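Local coordinates for Serine/threonine-protein kinase PknE (PDB 2H34) that phosphorylates proteins on serine and threonine using ATP, and is probably important for survival of the tuberculosis bacterium in its host, at residues R114-R126 and P162-Y174. Sequence-based numbering, arbitrary orientation.
Sequences RLINGVDLAAMLR and PENILVSADDFAY
Ile116 lies across one face of the Tyr174 ring in a CH-pi contact, its CG1 4.1 Å from the ring centroid. Phe172 CE2 lies over the opposite face, and Ser168 OG sits at the ring edge. With CG1 of Ile116 beside the backbone N (chi1 -65°), CG1 and CD1 run over the tyrosine, while CG2 reaches Leu166 CD2 and Ser168 OG and also touches the ring at CD2 and CE2. Asn117 contributes its backbone: its O accepts a hydrogen bond of 2.9 Å from Ser168 OG, close to the line of the carbonyl. Gly118 follows with a CA-H...O contact to Val167 O (CA to O 3.1 Å), and its carbonyl packs against Leu166 CD1. Val119 and Val167 form an antiparallel hydrogen-bonded pair. Val167 N to Val119 O is 2.8 Å and almost straight (174°); the return bond is more bent. Asp120 and Leu166 are the next, non-hydrogen-bonded pair, and Asp120 occupies the N-cap position of the following helix. Leu121 opens that helix, giving its N-H to Ile165 O at 3.0 Å and more weakly to Pro162 O. Its side chain lies beside Ile165, with CD2 3.7 Å from Ile165 CD1. Ala122 CB meets Glu163 CG at 3.5 Å. The Met124 side chain, a selenomethionine, bends across Val167.

Segment 114-126 runs from the hinge, after strand 108-114 of the N-lobe, into the first helix of the C-lobe. It is joined to the end of the catalytic loop, whose Asp159 is the predicted proton acceptor, and to the hairpin after it. Strand 119-120 borders 165-167, which pairs in turn with 173-175. Helix 217-230 packs on Leu121, Pro162 and Ile165, and helix 133-152 meets Met124 and Ile165.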
loop_
_atom_site.group_PDB
_atom_site.type_symbol
_atom_site.label_atom_id
_atom_site.label_comp_id
_atom_site.label_asym_id
_atom_site.label_seq_id
_atom_site.Cartn_x
_atom_site.Cartn_y
_atom_site.Cartn_z
ATOM N N ARG A 114 16.298 1.690 3.325
ATOM C CA ARG A 114 16.235 1.219 4.709
ATOM C C ARG A 114 15.519 -0.135 4.810
ATOM O O ARG A 114 14.474 -0.353 4.185
ATOM C CB ARG A 114 15.524 2.292 5.550
ATOM C CG ARG A 114 15.463 2.080 7.061
ATOM C CD ARG A 114 15.969 3.336 7.767
ATOM N NE ARG A 114 15.169 3.738 8.922
ATOM C CZ ARG A 114 15.460 4.778 9.703
ATOM N NH1 ARG A 114 16.533 5.511 9.454
ATOM N NH2 ARG A 114 14.683 5.096 10.732
ATOM N N LEU A 115 16.102 -1.049 5.579
ATOM C CA LEU A 115 15.520 -2.373 5.755
ATOM C C LEU A 115 14.544 -2.396 6.916
ATOM O O LEU A 115 14.889 -2.002 8.028
ATOM C CB LEU A 115 16.606 -3.416 6.006
ATOM C CG LEU A 115 16.046 -4.745 6.524
ATOM C CD1 LEU A 115 15.861 -5.747 5.386
ATOM C CD2 LEU A 115 16.917 -5.308 7.644
ATOM N N ILE A 116 13.344 -2.902 6.668
ATOM C CA ILE A 116 12.351 -2.951 7.715
ATOM C C ILE A 116 11.927 -4.362 8.046
ATOM O O ILE A 116 11.816 -5.199 7.164
ATOM C CB ILE A 116 11.135 -2.100 7.360
ATOM C CG1 ILE A 116 11.536 -0.623 7.284
ATOM C CG2 ILE A 116 10.026 -2.299 8.381
ATOM C CD1 ILE A 116 12.284 -0.112 8.522
ATOM N N ASN A 117 11.707 -4.597 9.338
ATOM C CA ASN A 117 11.180 -5.843 9.863
ATOM C C ASN A 117 9.679 -5.761 10.051
ATOM O O ASN A 117 9.115 -4.677 10.151
ATOM C CB ASN A 117 11.803 -6.113 11.220
ATOM C CG ASN A 117 13.141 -6.819 11.125
ATOM O OD1 ASN A 117 14.048 -6.403 10.392
ATOM N ND2 ASN A 117 13.275 -7.902 11.892
ATOM N N GLY A 118 9.026 -6.909 10.137
ATOM C CA GLY A 118 7.595 -6.939 10.398
ATOM C C GLY A 118 6.865 -7.886 9.476
ATOM O O GLY A 118 7.490 -8.635 8.729
ATOM N N VAL A 119 5.538 -7.853 9.534
ATOM C CA VAL A 119 4.702 -8.756 8.753
ATOM C C VAL A 119 3.708 -7.962 7.906
ATOM O O VAL A 119 3.349 -6.841 8.274
ATOM C CB VAL A 119 3.950 -9.779 9.656
ATOM C CG1 VAL A 119 4.912 -10.796 10.212
ATOM C CG2 VAL A 119 3.215 -9.088 10.789
ATOM N N ASP A 120 3.296 -8.541 6.773
ATOM C CA ASP A 120 2.188 -8.044 5.953
ATOM C C ASP A 120 0.943 -7.943 6.775
ATOM O O ASP A 120 0.686 -8.782 7.637
ATOM C CB ASP A 120 1.803 -9.036 4.851
ATOM C CG ASP A 120 2.917 -9.336 3.904
ATOM O OD1 ASP A 120 4.082 -8.992 4.187
ATOM O OD2 ASP A 120 2.614 -9.937 2.861
ATOM N N LEU A 121 0.130 -6.950 6.451
ATOM C CA LEU A 121 -1.230 -6.927 6.926
ATOM C C LEU A 121 -1.937 -8.206 6.423
ATOM O O LEU A 121 -2.652 -8.876 7.179
ATOM C CB LEU A 121 -1.909 -5.649 6.450
ATOM C CG LEU A 121 -3.312 -5.322 6.963
ATOM C CD1 LEU A 121 -3.393 -5.371 8.473
ATOM C CD2 LEU A 121 -3.738 -3.955 6.456
ATOM N N ALA A 122 -1.690 -8.562 5.161
ATOM C CA ALA A 122 -2.112 -9.847 4.608
ATOM C C ALA A 122 -1.703 -11.028 5.498
ATOM O O ALA A 122 -2.523 -11.897 5.771
ATOM C CB ALA A 122 -1.562 -10.018 3.214
ATOM N N ALA A 123 -0.457 -11.049 5.963
ATOM C CA ALA A 123 0.008 -12.105 6.867
ATOM C C ALA A 123 -0.668 -12.053 8.234
ATOM O O ALA A 123 -1.110 -13.082 8.732
ATOM C CB ALA A 123 1.540 -12.078 7.021
HETATM N N MSE A 124 -0.737 -10.865 8.839
HETATM C CA MSE A 124 -1.501 -10.666 10.077
HETATM C C MSE A 124 -2.909 -11.249 9.980
HETATM O O MSE A 124 -3.280 -12.112 10.765
HETATM C CB MSE A 124 -1.653 -9.187 10.416
HETATM C CG MSE A 124 -0.394 -8.450 10.703
HETATM SE SE MSE A 124 -0.601 -6.996 12.036
HETATM C CE MSE A 124 -1.978 -5.921 11.243
ATOM N N LEU A 125 -3.689 -10.761 9.022
ATOM C CA LEU A 125 -5.104 -11.089 8.960
ATOM C C LEU A 125 -5.321 -12.589 8.935
ATOM O O LEU A 125 -6.135 -13.105 9.710
ATOM C CB LEU A 125 -5.784 -10.401 7.771
ATOM C CG LEU A 125 -5.885 -8.876 7.935
ATOM C CD1 LEU A 125 -5.979 -8.138 6.601
ATOM C CD2 LEU A 125 -7.026 -8.473 8.874
ATOM N N ARG A 126 -4.570 -13.276 8.067
ATOM C CA ARG A 126 -4.591 -14.741 7.978
ATOM C C ARG A 126 -4.344 -15.368 9.336
ATOM O O ARG A 126 -5.039 -16.304 9.723
ATOM C CB ARG A 126 -3.530 -15.263 7.003
ATOM C CG ARG A 126 -3.831 -15.022 5.543
ATOM C CD ARG A 126 -3.037 -15.930 4.617
ATOM N NE ARG A 126 -1.623 -16.029 4.966
ATOM C CZ ARG A 126 -0.639 -15.279 4.472
ATOM N NH1 ARG A 126 -0.868 -14.325 3.577
ATOM N NH2 ARG A 126 0.603 -15.492 4.893
ATOM N N PRO A 162 -3.091 -4.956 1.167
ATOM C CA PRO A 162 -2.552 -5.308 2.490
ATOM C C PRO A 162 -1.139 -5.878 2.404
ATOM O O PRO A 162 -0.329 -5.707 3.317
ATOM C CB PRO A 162 -3.517 -6.380 2.976
ATOM C CG PRO A 162 -4.795 -6.056 2.286
ATOM C CD PRO A 162 -4.404 -5.575 0.931
ATOM N N GLU A 163 -0.858 -6.538 1.288
ATOM C CA GLU A 163 0.446 -7.091 0.986
ATOM C C GLU A 163 1.469 -5.968 0.725
ATOM O O GLU A 163 2.651 -6.234 0.541
ATOM C CB GLU A 163 0.329 -8.032 -0.217
ATOM C CG GLU A 163 -0.833 -9.091 -0.117
ATOM C CD GLU A 163 -2.248 -8.585 -0.580
ATOM O OE1 GLU A 163 -2.367 -8.055 -1.715
ATOM O OE2 GLU A 163 -3.253 -8.752 0.171
ATOM N N ASN A 164 1.015 -4.715 0.727
ATOM C CA ASN A 164 1.901 -3.558 0.568
ATOM C C ASN A 164 2.034 -2.806 1.874
ATOM O O ASN A 164 2.547 -1.676 1.914
ATOM C CB ASN A 164 1.334 -2.576 -0.461
ATOM C CG ASN A 164 1.265 -3.149 -1.853
ATOM O OD1 ASN A 164 0.248 -2.996 -2.546
ATOM N ND2 ASN A 164 2.344 -3.810 -2.286
ATOM N N ILE A 165 1.523 -3.425 2.935
ATOM C CA ILE A 165 1.474 -2.817 4.252
ATOM C C ILE A 165 2.286 -3.693 5.208
ATOM O O ILE A 165 1.996 -4.878 5.389
ATOM C CB ILE A 165 0.015 -2.648 4.731
ATOM C CG1 ILE A 165 -0.735 -1.704 3.800
ATOM C CG2 ILE A 165 -0.035 -2.111 6.145
ATOM C CD1 ILE A 165 -2.240 -1.671 4.013
ATOM N N LEU A 166 3.309 -3.093 5.803
ATOM C CA LEU A 166 4.269 -3.800 6.624
ATOM C C LEU A 166 4.194 -3.281 8.041
ATOM O O LEU A 166 4.457 -2.104 8.287
ATOM C CB LEU A 166 5.676 -3.587 6.066
ATOM C CG LEU A 166 6.839 -4.402 6.657
ATOM C CD1 LEU A 166 6.674 -5.899 6.388
ATOM C CD2 LEU A 166 8.173 -3.890 6.116
ATOM N N VAL A 167 3.843 -4.156 8.973
ATOM C CA VAL A 167 3.616 -3.738 10.349
ATOM C C VAL A 167 4.824 -4.116 11.213
ATOM O O VAL A 167 5.187 -5.283 11.312
ATOM C CB VAL A 167 2.290 -4.315 10.878
ATOM C CG1 VAL A 167 2.035 -3.910 12.295
ATOM C CG2 VAL A 167 1.168 -3.816 10.028
ATOM N N SER A 168 5.453 -3.112 11.809
ATOM C CA SER A 168 6.665 -3.318 12.581
ATOM C C SER A 168 6.369 -3.398 14.067
ATOM O O SER A 168 5.230 -3.604 14.470
ATOM C CB SER A 168 7.662 -2.196 12.311
ATOM O OG SER A 168 7.982 -2.147 10.939
ATOM N N ALA A 169 7.420 -3.228 14.863
ATOM C CA ALA A 169 7.373 -3.240 16.324
ATOM C C ALA A 169 6.019 -2.916 16.975
ATOM O O ALA A 169 5.262 -3.842 17.280
ATOM C CB ALA A 169 8.476 -2.354 16.884
ATOM N N ASP A 170 5.725 -1.633 17.210
ATOM C CA ASP A 170 4.512 -1.253 17.947
ATOM C C ASP A 170 3.440 -0.830 16.977
ATOM O O ASP A 170 2.975 0.312 17.004
ATOM C CB ASP A 170 4.773 -0.139 18.968
ATOM C CG ASP A 170 5.180 -0.678 20.338
ATOM O OD1 ASP A 170 6.179 -1.444 20.430
ATOM O OD2 ASP A 170 4.514 -0.321 21.345
ATOM N N ASP A 171 3.049 -1.757 16.104
ATOM C CA ASP A 171 2.037 -1.482 15.090
ATOM C C ASP A 171 2.467 -0.340 14.184
ATOM O O ASP A 171 1.640 0.404 13.685
ATOM C CB ASP A 171 0.699 -1.120 15.746
ATOM C CG ASP A 171 -0.158 -2.326 16.052
ATOM O OD1 ASP A 171 0.302 -3.472 15.863
ATOM O OD2 ASP A 171 -1.311 -2.118 16.477
ATOM N N PHE A 172 3.763 -0.178 13.989
ATOM C CA PHE A 172 4.232 0.869 13.114
ATOM C C PHE A 172 4.192 0.361 11.691
ATOM O O PHE A 172 4.806 -0.653 11.376
ATOM C CB PHE A 172 5.639 1.287 13.472
ATOM C CG PHE A 172 6.034 2.571 12.864
ATOM C CD1 PHE A 172 5.940 3.738 13.581
ATOM C CD2 PHE A 172 6.475 2.626 11.554
ATOM C CE1 PHE A 172 6.292 4.940 13.023
ATOM C CE2 PHE A 172 6.818 3.828 10.979
ATOM C CZ PHE A 172 6.728 4.989 11.722
ATOM N N ALA A 173 3.480 1.069 10.826
ATOM C CA ALA A 173 3.245 0.577 9.481
ATOM C C ALA A 173 3.864 1.438 8.399
ATOM O O ALA A 173 3.738 2.650 8.421
ATOM C CB ALA A 173 1.761 0.415 9.235
ATOM N N TYR A 174 4.512 0.783 7.442
ATOM C CA TYR A 174 5.045 1.436 6.261
ATOM C C TYR A 174 4.294 1.025 5.020
ATOM O O TYR A 174 3.915 -0.134 4.866
ATOM C CB TYR A 174 6.479 1.012 6.028
ATOM C CG TYR A 174 7.440 1.484 7.049
ATOM C CD1 TYR A 174 8.012 2.731 6.943
ATOM C CD2 TYR A 174 7.806 0.664 8.114
ATOM C CE1 TYR A 174 8.921 3.169 7.892
ATOM C CE2 TYR A 174 8.713 1.087 9.052
ATOM C CZ TYR A 174 9.262 2.338 8.931
ATOM O OH TYR A 174 10.146 2.786 9.855
#